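Local coordinates for protein neuraminidase (Bacteroides thetaiotaomicron, PDB 5MUL) that binds beta-D-glucuronic acid on a beta-propeller and probably acts as a glycoside hydrolase, consistent with a rhamnosidase, at residues S44-G49 with S94-G99; W238-G243 with N254-C259; Y297-N302 with I343-R348. One frame throughout, in Å; residues are numbered along the deposited sequence. Where two conformers were deposited one is given.

Overall arrangement
From the N terminus, interaction 1 comes first: 44 intervening residues, 24 of them in strands, bring 94-99 back beside 44-49, joining strand 45-48 to strand 92-97, first strands of successive antiparallel sheets of the propeller. Interaction 2 closes a much shorter loop, ten residues without helix or strand, between 238-243 and the outer strand 256-259. Interaction 3 spans 40 residues and packs strand 296-302 against strand 342-347 of the next sheet. The three loops follow in series, neither nested nor crossed. Interactions 1 and 3 lie on opposite sides of the chain's centre, whereas 2 and 3 touch, Ser241 OG lying 3.3 Å from Asn302 ND2.

Interaction 1: residues S44-G49 with S94-G99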
loop_
_atom_site.group_PDB
_atom_site.type_symbol
_atom_site.label_atom_id
_atom_site.label_comp_id
_atom_site.label_asym_id
_atom_site.label_seq_id
_atom_site.Cartn_x
_atom_site.Cartn_y
_atom_site.Cartn_z
ATOM N N SER A 44 7.935 -6.633 0.025
ATOM C CA SER A 44 6.529 -6.928 0.325
ATOM C C SER A 44 6.316 -8.418 0.745
ATOM O O SER A 44 7.252 -9.215 0.827
ATOM C CB SER A 44 5.552 -6.396 -0.754
ATOM O OG SER A 44 5.987 -6.563 -2.114
ATOM N N LEU A 45 5.088 -8.725 1.092
ATOM C CA LEU A 45 4.688 -9.957 1.725
ATOM C C LEU A 45 3.354 -10.366 1.138
ATOM O O LEU A 45 2.414 -9.585 1.210
ATOM C CB LEU A 45 4.579 -9.685 3.231
ATOM C CG LEU A 45 4.381 -10.835 4.180
ATOM C CD1 LEU A 45 5.606 -11.738 4.158
ATOM C CD2 LEU A 45 4.103 -10.342 5.604
ATOM N N VAL A 46 3.258 -11.531 0.511
ATOM C CA VAL A 46 2.014 -11.909 -0.145
ATOM C C VAL A 46 1.809 -13.405 -0.087
ATOM O O VAL A 46 2.742 -14.184 -0.328
ATOM C CB VAL A 46 1.936 -11.427 -1.625
ATOM C CG1 VAL A 46 3.085 -11.985 -2.437
ATOM C CG2 VAL A 46 0.584 -11.791 -2.237
ATOM N N THR A 47 0.574 -13.796 0.224
ATOM C CA THR A 47 0.171 -15.212 0.279
ATOM C C THR A 47 -0.510 -15.621 -0.998
ATOM O O THR A 47 -1.347 -14.895 -1.540
ATOM C CB THR A 47 -0.745 -15.478 1.489
ATOM O OG1 THR A 47 0.031 -15.350 2.692
ATOM C CG2 THR A 47 -1.373 -16.882 1.461
ATOM N N HIS A 48 -0.150 -16.795 -1.477
ATOM C CA HIS A 48 -0.847 -17.474 -2.559
ATOM C C HIS A 48 -1.050 -18.927 -2.132
ATOM O O HIS A 48 -0.086 -19.642 -1.871
ATOM C CB HIS A 48 -0.037 -17.390 -3.853
ATOM C CG HIS A 48 -0.758 -17.932 -5.035
ATOM N ND1 HIS A 48 -1.740 -17.219 -5.688
ATOM C CD2 HIS A 48 -0.655 -19.121 -5.676
ATOM C CE1 HIS A 48 -2.216 -17.961 -6.681
ATOM N NE2 HIS A 48 -1.563 -19.109 -6.702
ATOM N N GLY A 49 -2.311 -19.356 -2.061
ATOM C CA GLY A 49 -2.629 -20.710 -1.586
ATOM C C GLY A 49 -2.158 -20.863 -0.148
ATOM O O GLY A 49 -2.518 -20.023 0.711
ATOM N N SER A 94 8.194 -4.603 -5.345
ATOM C CA SER A 94 6.784 -5.057 -5.314
ATOM C C SER A 94 6.734 -6.420 -5.971
ATOM O O SER A 94 7.294 -6.626 -7.048
ATOM C CB SER A 94 5.796 -4.094 -6.046
ATOM O OG SER A 94 4.403 -4.503 -5.966
ATOM N N ILE A 95 5.987 -7.334 -5.350
ATOM C CA ILE A 95 5.758 -8.672 -5.852
ATOM C C ILE A 95 4.281 -9.032 -5.793
ATOM O O ILE A 95 3.534 -8.495 -4.953
ATOM C CB ILE A 95 6.614 -9.734 -5.106
ATOM C CG1 ILE A 95 6.073 -10.037 -3.709
ATOM C CG2 ILE A 95 8.068 -9.322 -5.062
ATOM C CD1 ILE A 95 6.817 -11.105 -2.920
ATOM N N MET A 96 3.869 -9.953 -6.670
ATOM C CA MET A 96 2.504 -10.481 -6.644
ATOM C C MET A 96 2.515 -11.805 -7.371
ATOM O O MET A 96 3.291 -11.993 -8.304
ATOM C CB MET A 96 1.510 -9.532 -7.303
ATOM C CG MET A 96 0.049 -9.882 -7.147
ATOM S SD MET A 96 -0.528 -10.109 -5.465
ATOM C CE MET A 96 0.002 -8.653 -4.653
ATOM N N VAL A 97 1.638 -12.700 -6.981
ATOM C CA VAL A 97 1.508 -13.989 -7.655
ATOM C C VAL A 97 0.232 -13.960 -8.463
ATOM O O VAL A 97 -0.791 -13.498 -7.955
ATOM C CB VAL A 97 1.484 -15.144 -6.631
ATOM C CG1 VAL A 97 1.363 -16.479 -7.342
ATOM C CG2 VAL A 97 2.711 -15.125 -5.734
ATOM N N ASP A 98 0.293 -14.427 -9.712
ATOM C CA ASP A 98 -0.887 -14.512 -10.580
ATOM C C ASP A 98 -1.691 -15.800 -10.375
ATOM O O ASP A 98 -1.308 -16.641 -9.565
ATOM C CB ASP A 98 -0.511 -14.260 -12.048
ATOM C CG ASP A 98 0.290 -15.375 -12.687
ATOM O OD1 ASP A 98 0.186 -16.530 -12.254
ATOM O OD2 ASP A 98 0.980 -15.073 -13.664
ATOM N N GLY A 99 -2.776 -15.974 -11.126
ATOM C CA GLY A 99 -3.659 -17.129 -10.932
ATOM C C GLY A 99 -3.065 -18.458 -11.338
ATOM O O GLY A 99 -3.629 -19.512 -11.003
HETATM O O HOH W 1 4.001 -5.648 -3.422
HETATM O O HOH W 2 -2.265 -21.040 -8.680
#
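The His48 imidazole receives Val97 over one face: Val97 CG1 stands 3.6 Å from the centroid of the His48 ring and 15° off its normal, a CH-pi contact. At the ring's edge, in plane, a water lies 2.9 Å from His48 NE2 and donates to Gly99 O, bridging His48 to the loop after strand 94-97. With CG anti to the backbone N (chi1 -174°), His48 reaches across to the other strand. An alanine here is likely to leave Val97 CG1 without its aromatic partner and to break the water link to Gly99. Strands 45-48 and 94-97 run nearly parallel, 5° apart, with axes 7.2 Å apart; they are the first strands of consecutive propeller sheets, meeting through side chains. Between them, in one of two conformers, Val46 sends its methyls to different partners: its CG1 touches Ile95 CG1 at 3.8 Å, while Val46 CG2 meets the sulfur of Met96, whose chain is bent at chi2 and chi3. The Val46 side chain lies about 4 Å from that of Glu389, which binds glucuronate. At the Ser44 end another water hydrogen-bonds Ser44 OG and Ser94 OG and accepts from Ile95 N at 3.2 Å; Ser94 OG is also bonded to Phe146 N.

Interaction 2: residues W238-G243 with N254-C259; sequences WYKSDG and NAEYAC
Lys240 and Glu256 lie alongside each other pointing opposite ways, both extended beyond CG, Lys240 ending at a backbone carbonyl and Glu256 at the N-H and hydroxyl of Ser241. Their alkyl parts touch where Lys240 CG lies 3.9 Å from Glu256 CB, yet the charged ends stay apart, Lys240 NZ 6.6 Å from Glu256 OE1. The ammonium goes to a carbonyl, Lys240 NZ donating to Asn254 O at 2.9 Å, tilted 33° from the carbonyl plane, with a long, weak ion pair to Glu244 besides. Glu256 CG stands anti to the backbone N (chi1 -179°) and carries the carboxylate to Ser241. A type I turn from Lys240 to Gly243, closed by Gly243 N to Lys240 O, brings the serine there, in the surface loop between propeller strands 223-231 and 256-259. Ser241 N reaches Glu256 OE1 at 2.7 Å, nearly straight at 169°, on the syn side but somewhat out of the carboxylate plane, whereas Ser241 OG donates to the syn lone pair of Glu256 OE2 at 2.6 Å. Two bonds from one residue should fix the carboxylate's rotation. Glu256 OE2 also accepts from Trp307 NE1, tying this corner to strand 307-311 of the next sheet.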
loop_
_atom_site.group_PDB
_atom_site.type_symbol
_atom_site.label_atom_id
_atom_site.label_comp_id
_atom_site.label_asym_id
_atom_site.label_seq_id
_atom_site.Cartn_x
_atom_site.Cartn_y
_atom_site.Cartn_z
ATOM N N TRP A 238 -14.475 4.645 -14.450
ATOM C CA TRP A 238 -14.268 5.061 -13.095
ATOM C C TRP A 238 -15.495 5.801 -12.593
ATOM O O TRP A 238 -16.153 6.554 -13.350
ATOM C CB TRP A 238 -12.988 5.938 -12.983
ATOM C CG TRP A 238 -11.804 5.097 -13.273
ATOM C CD1 TRP A 238 -11.315 4.756 -14.482
ATOM C CD2 TRP A 238 -11.012 4.398 -12.303
ATOM N NE1 TRP A 238 -10.244 3.893 -14.342
ATOM C CE2 TRP A 238 -10.053 3.653 -13.007
ATOM C CE3 TRP A 238 -11.021 4.337 -10.915
ATOM C CZ2 TRP A 238 -9.121 2.840 -12.357
ATOM C CZ3 TRP A 238 -10.095 3.519 -10.278
ATOM C CH2 TRP A 238 -9.156 2.802 -11.003
ATOM N N TYR A 239 -15.771 5.623 -11.316
ATOM C CA TYR A 239 -16.926 6.194 -10.626
ATOM C C TYR A 239 -16.562 6.891 -9.359
ATOM O O TYR A 239 -15.592 6.544 -8.666
ATOM C CB TYR A 239 -17.941 5.091 -10.265
ATOM C CG TYR A 239 -18.696 4.579 -11.441
ATOM C CD1 TYR A 239 -18.189 3.611 -12.271
ATOM C CD2 TYR A 239 -19.944 5.119 -11.761
ATOM C CE1 TYR A 239 -18.874 3.161 -13.377
ATOM C CE2 TYR A 239 -20.631 4.676 -12.856
ATOM C CZ TYR A 239 -20.117 3.705 -13.672
ATOM O OH TYR A 239 -20.836 3.269 -14.761
ATOM N N LYS A 240 -17.394 7.846 -8.968
ATOM C CA LYS A 240 -17.439 8.391 -7.637
ATOM C C LYS A 240 -18.241 7.440 -6.735
ATOM O O LYS A 240 -19.032 6.602 -7.237
ATOM C CB LYS A 240 -18.098 9.766 -7.673
ATOM C CG LYS A 240 -17.333 10.738 -8.553
ATOM C CD LYS A 240 -17.877 12.164 -8.491
ATOM C CE LYS A 240 -16.985 13.080 -9.310
ATOM N NZ LYS A 240 -17.394 14.507 -9.108
ATOM N N SER A 241 -18.082 7.590 -5.419
ATOM C CA SER A 241 -18.790 6.726 -4.453
ATOM C C SER A 241 -20.322 6.863 -4.515
ATOM O O SER A 241 -21.029 5.968 -4.031
ATOM C CB SER A 241 -18.356 7.016 -3.027
ATOM O OG SER A 241 -18.840 8.272 -2.587
ATOM N N ASP A 242 -20.830 7.960 -5.082
ATOM C CA ASP A 242 -22.274 8.221 -5.184
ATOM C C ASP A 242 -22.862 7.660 -6.470
ATOM O O ASP A 242 -24.040 7.892 -6.769
ATOM C CB ASP A 242 -22.526 9.745 -5.044
ATOM C CG ASP A 242 -21.940 10.570 -6.195
ATOM O OD1 ASP A 242 -21.455 9.992 -7.181
ATOM O OD2 ASP A 242 -21.964 11.831 -6.105
ATOM N N GLY A 243 -22.081 6.928 -7.263
ATOM C CA GLY A 243 -22.545 6.348 -8.508
ATOM C C GLY A 243 -22.422 7.215 -9.767
ATOM O O GLY A 243 -22.757 6.758 -10.844
ATOM N N ASN A 254 -12.962 18.095 -11.176
ATOM C CA ASN A 254 -14.015 17.049 -11.256
ATOM C C ASN A 254 -13.874 15.919 -10.229
ATOM O O ASN A 254 -14.759 15.101 -10.143
ATOM C CB ASN A 254 -14.212 16.484 -12.692
ATOM C CG ASN A 254 -13.018 15.688 -13.206
ATOM O OD1 ASN A 254 -11.912 15.927 -12.772
ATOM N ND2 ASN A 254 -13.243 14.734 -14.125
ATOM N N ALA A 255 -12.778 15.906 -9.467
ATOM C CA ALA A 255 -12.547 14.831 -8.485
ATOM C C ALA A 255 -13.596 14.822 -7.419
ATOM O O ALA A 255 -14.084 15.865 -6.988
ATOM C CB ALA A 255 -11.208 15.001 -7.840
ATOM N N GLU A 256 -13.914 13.623 -6.922
ATOM C CA GLU A 256 -14.655 13.458 -5.695
ATOM C C GLU A 256 -13.736 13.722 -4.521
ATOM O O GLU A 256 -12.664 13.106 -4.404
ATOM C CB GLU A 256 -15.272 12.054 -5.567
ATOM C CG GLU A 256 -16.071 11.907 -4.291
ATOM C CD GLU A 256 -16.697 10.553 -4.101
ATOM O OE1 GLU A 256 -16.318 9.592 -4.807
ATOM O OE2 GLU A 256 -17.583 10.452 -3.218
ATOM N N TYR A 257 -14.148 14.596 -3.626
ATOM C CA TYR A 257 -13.399 14.909 -2.444
ATOM C C TYR A 257 -13.962 14.092 -1.290
ATOM O O TYR A 257 -15.075 14.333 -0.826
ATOM C CB TYR A 257 -13.419 16.434 -2.164
ATOM C CG TYR A 257 -12.520 17.106 -3.129
ATOM C CD1 TYR A 257 -12.946 17.419 -4.412
ATOM C CD2 TYR A 257 -11.214 17.409 -2.780
ATOM C CE1 TYR A 257 -12.095 17.976 -5.330
ATOM C CE2 TYR A 257 -10.325 17.976 -3.692
ATOM C CZ TYR A 257 -10.776 18.256 -4.978
ATOM O OH TYR A 257 -9.911 18.811 -5.875
ATOM N N ALA A 258 -13.211 13.102 -0.814
ATOM C CA ALA A 258 -13.571 12.348 0.392
ATOM C C ALA A 258 -13.448 13.240 1.603
ATOM O O ALA A 258 -14.258 13.158 2.544
ATOM C CB ALA A 258 -12.676 11.128 0.527
ATOM N N CYS A 259 -12.425 14.094 1.604
ATOM C CA CYS A 259 -12.237 15.063 2.670
ATOM C C CYS A 259 -11.514 16.293 2.123
ATOM O O CYS A 259 -10.548 16.157 1.376
ATOM C CB CYS A 259 -11.430 14.394 3.790
ATOM S SG CYS A 259 -11.553 15.114 5.443
#

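Interaction 3: residues Y297-N302 with I343-R348; sequences YRIVWN and IFYIFR
Tyr297 packs against Tyr345 and Phe347 in a buried aromatic cluster. Tyr345 turns an edge toward the Tyr297 face in an offset edge-to-face pair: the centroids of the Tyr297 and Tyr345 rings are 5.8 Å apart, the planes at 79°, and Tyr345 CE1 comes within 3.7 Å of Tyr297 CD1. Phe347 meets the far part of the tyrosine ring obliquely, with Phe347 CD2 lying 3.4 Å from Tyr297 CE2. Its CB also sits close to the phenol end, 3.5 Å from Tyr297 CZ. Phe347 CG lies between the backbone N and the carbonyl carbon, a rotation that turns the ring so that CD2, along with CB, rests against Tyr297. Beside the cluster, in one of its two conformers, Ile299 CD1 approaches the Tyr345 edge near the ring plane.

These side chains fill the space between strands of neighbouring propeller sheets. The axes of strands 297-302 and 343-347 come no closer than 9.9 Å and cross at 142°, a separation that fits sheet-to-sheet packing and not pairing within a sheet; Ile336 of strand 335-339 touches both Ile299 and Tyr345.

Farther out the phenols take up backbone carbonyls. Tyr345 OH donates to Arg298 O at 2.8 Å from above the carbonyl plane, 45° out of it, giving this buried hydroxyl a partner on the opposing strand. The other phenol, Tyr297 OH, has its hydrogen bond with Ala332 O, while Arg348 O lies 3.1 Å from Tyr297 OH, at the edge of the tyrosine ring and near its plane. Arg348 turns its guanidinium to Trp382 O and Ile329 O.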
loop_
_atom_site.group_PDB
_atom_site.type_symbol
_atom_site.label_atom_id
_atom_site.label_comp_id
_atom_site.label_asym_id
_atom_site.label_seq_id
_atom_site.Cartn_x
_atom_site.Cartn_y
_atom_site.Cartn_z
ATOM N N TYR A 297 -3.825 10.645 13.889
ATOM C CA TYR A 297 -4.229 9.590 12.956
ATOM C C TYR A 297 -5.694 9.647 12.702
ATOM O O TYR A 297 -6.495 9.935 13.603
ATOM C CB TYR A 297 -3.844 8.229 13.519
ATOM C CG TYR A 297 -2.401 7.868 13.382
ATOM C CD1 TYR A 297 -1.873 7.529 12.126
ATOM C CD2 TYR A 297 -1.542 7.808 14.471
ATOM C CE1 TYR A 297 -0.570 7.147 11.981
ATOM C CE2 TYR A 297 -0.232 7.421 14.331
ATOM C CZ TYR A 297 0.262 7.089 13.083
ATOM O OH TYR A 297 1.559 6.664 12.956
ATOM N N ARG A 298 -6.083 9.360 11.472
ATOM C CA ARG A 298 -7.451 9.437 11.044
ATOM C C ARG A 298 -7.834 8.201 10.242
ATOM O O ARG A 298 -6.981 7.590 9.574
ATOM C CB ARG A 298 -7.670 10.637 10.090
ATOM C CG ARG A 298 -7.037 11.961 10.486
ATOM C CD ARG A 298 -7.868 12.677 11.490
ATOM N NE ARG A 298 -7.195 13.884 11.967
ATOM C CZ ARG A 298 -7.819 14.942 12.488
ATOM N NH1 ARG A 298 -9.149 14.984 12.534
ATOM N NH2 ARG A 298 -7.098 15.973 12.916
ATOM N N ILE A 299 -9.117 7.906 10.257
ATOM C CA ILE A 299 -9.736 6.942 9.376
ATOM C C ILE A 299 -10.825 7.703 8.612
ATOM O O ILE A 299 -11.608 8.448 9.228
ATOM C CB ILE A 299 -10.239 5.708 10.161
ATOM C CG1 ILE A 299 -10.788 4.655 9.211
ATOM C CG2 ILE A 299 -11.262 6.068 11.245
ATOM C CD1 ILE A 299 -9.699 3.898 8.486
ATOM N N VAL A 300 -10.856 7.557 7.302
ATOM C CA VAL A 300 -11.826 8.218 6.430
ATOM C C VAL A 300 -12.562 7.127 5.692
ATOM O O VAL A 300 -11.921 6.254 5.107
ATOM C CB VAL A 300 -11.124 9.169 5.430
ATOM C CG1 VAL A 300 -12.125 9.775 4.459
ATOM C CG2 VAL A 300 -10.352 10.241 6.163
ATOM N N TRP A 301 -13.874 7.086 5.718
ATOM C CA TRP A 301 -14.587 6.011 5.086
ATOM C C TRP A 301 -15.910 6.456 4.533
ATOM O O TRP A 301 -16.456 7.502 4.958
ATOM C CB TRP A 301 -14.782 4.811 6.048
ATOM C CG TRP A 301 -15.884 4.967 7.097
ATOM C CD1 TRP A 301 -17.125 4.401 7.069
ATOM C CD2 TRP A 301 -15.810 5.721 8.325
ATOM N NE1 TRP A 301 -17.831 4.770 8.206
ATOM C CE2 TRP A 301 -17.039 5.564 8.988
ATOM C CE3 TRP A 301 -14.815 6.492 8.934
ATOM C CZ2 TRP A 301 -17.303 6.194 10.238
ATOM C CZ3 TRP A 301 -15.076 7.119 10.156
ATOM C CH2 TRP A 301 -16.309 6.963 10.793
ATOM N N ASN A 302 -16.408 5.698 3.576
ATOM C CA ASN A 302 -17.695 5.978 2.964
ATOM C C ASN A 302 -18.566 4.764 3.241
ATOM O O ASN A 302 -18.164 3.633 2.988
ATOM C CB ASN A 302 -17.567 6.253 1.462
ATOM C CG ASN A 302 -18.884 6.693 0.833
ATOM O OD1 ASN A 302 -19.713 5.860 0.492
ATOM N ND2 ASN A 302 -19.070 7.985 0.681
ATOM N N ILE A 343 -12.167 -2.423 12.578
ATOM C CA ILE A 343 -10.900 -1.950 12.012
ATOM C C ILE A 343 -9.750 -2.343 12.900
ATOM O O ILE A 343 -9.794 -2.194 14.117
ATOM C CB ILE A 343 -10.850 -0.411 11.951
ATOM C CG1 ILE A 343 -12.151 0.178 11.437
ATOM C CG2 ILE A 343 -9.620 0.051 11.167
ATOM C CD1 ILE A 343 -12.510 -0.185 10.050
ATOM N N PHE A 344 -8.657 -2.808 12.273
ATOM C CA PHE A 344 -7.376 -2.970 12.923
ATOM C C PHE A 344 -6.436 -1.986 12.238
ATOM O O PHE A 344 -6.219 -2.104 11.017
ATOM C CB PHE A 344 -6.918 -4.419 12.749
ATOM C CG PHE A 344 -7.872 -5.424 13.339
ATOM C CD1 PHE A 344 -8.897 -5.916 12.587
ATOM C CD2 PHE A 344 -7.739 -5.840 14.654
ATOM C CE1 PHE A 344 -9.826 -6.827 13.122
ATOM C CE2 PHE A 344 -8.648 -6.772 15.185
ATOM C CZ PHE A 344 -9.665 -7.240 14.421
ATOM N N TYR A 345 -5.945 -1.007 12.974
ATOM C CA TYR A 345 -5.246 0.149 12.412
ATOM C C TYR A 345 -3.827 0.100 12.938
ATOM O O TYR A 345 -3.623 0.230 14.141
ATOM C CB TYR A 345 -6.022 1.390 12.863
ATOM C CG TYR A 345 -5.645 2.709 12.228
ATOM C CD1 TYR A 345 -4.486 3.375 12.581
ATOM C CD2 TYR A 345 -6.499 3.321 11.325
ATOM C CE1 TYR A 345 -4.153 4.626 12.018
ATOM C CE2 TYR A 345 -6.200 4.562 10.788
ATOM C CZ TYR A 345 -5.020 5.189 11.128
ATOM O OH TYR A 345 -4.682 6.432 10.607
ATOM N N ILE A 346 -2.843 -0.148 12.063
ATOM C CA ILE A 346 -1.481 -0.421 12.491
ATOM C C ILE A 346 -0.647 0.819 12.286
ATOM O O ILE A 346 -0.690 1.426 11.212
ATOM C CB ILE A 346 -0.877 -1.614 11.700
ATOM C CG1 ILE A 346 -1.818 -2.834 11.745
ATOM C CG2 ILE A 346 0.501 -1.930 12.219
ATOM C CD1 ILE A 346 -2.127 -3.328 13.137
ATOM N N PHE A 347 0.121 1.197 13.284
ATOM C CA PHE A 347 0.907 2.408 13.244
ATOM C C PHE A 347 2.148 2.293 14.112
ATOM O O PHE A 347 2.433 1.216 14.703
ATOM C CB PHE A 347 0.042 3.610 13.660
ATOM C CG PHE A 347 -0.390 3.604 15.103
ATOM C CD1 PHE A 347 -1.437 2.803 15.557
ATOM C CD2 PHE A 347 0.230 4.457 16.004
ATOM C CE1 PHE A 347 -1.834 2.826 16.899
ATOM C CE2 PHE A 347 -0.146 4.465 17.342
ATOM C CZ PHE A 347 -1.191 3.692 17.780
ATOM N N ARG A 348 2.936 3.356 14.141
ATOM C CA ARG A 348 4.134 3.435 14.998
ATOM C C ARG A 348 4.279 4.898 15.384
ATOM O O ARG A 348 4.147 5.765 14.510
ATOM C CB ARG A 348 5.345 2.904 14.246
ATOM C CG ARG A 348 6.694 3.102 14.923
ATOM C CD ARG A 348 7.359 4.433 14.611
ATOM N NE ARG A 348 7.650 4.591 13.188
ATOM C CZ ARG A 348 7.936 5.739 12.576
ATOM N NH1 ARG A 348 7.980 6.882 13.242
ATOM N NH2 ARG A 348 8.158 5.725 11.275
#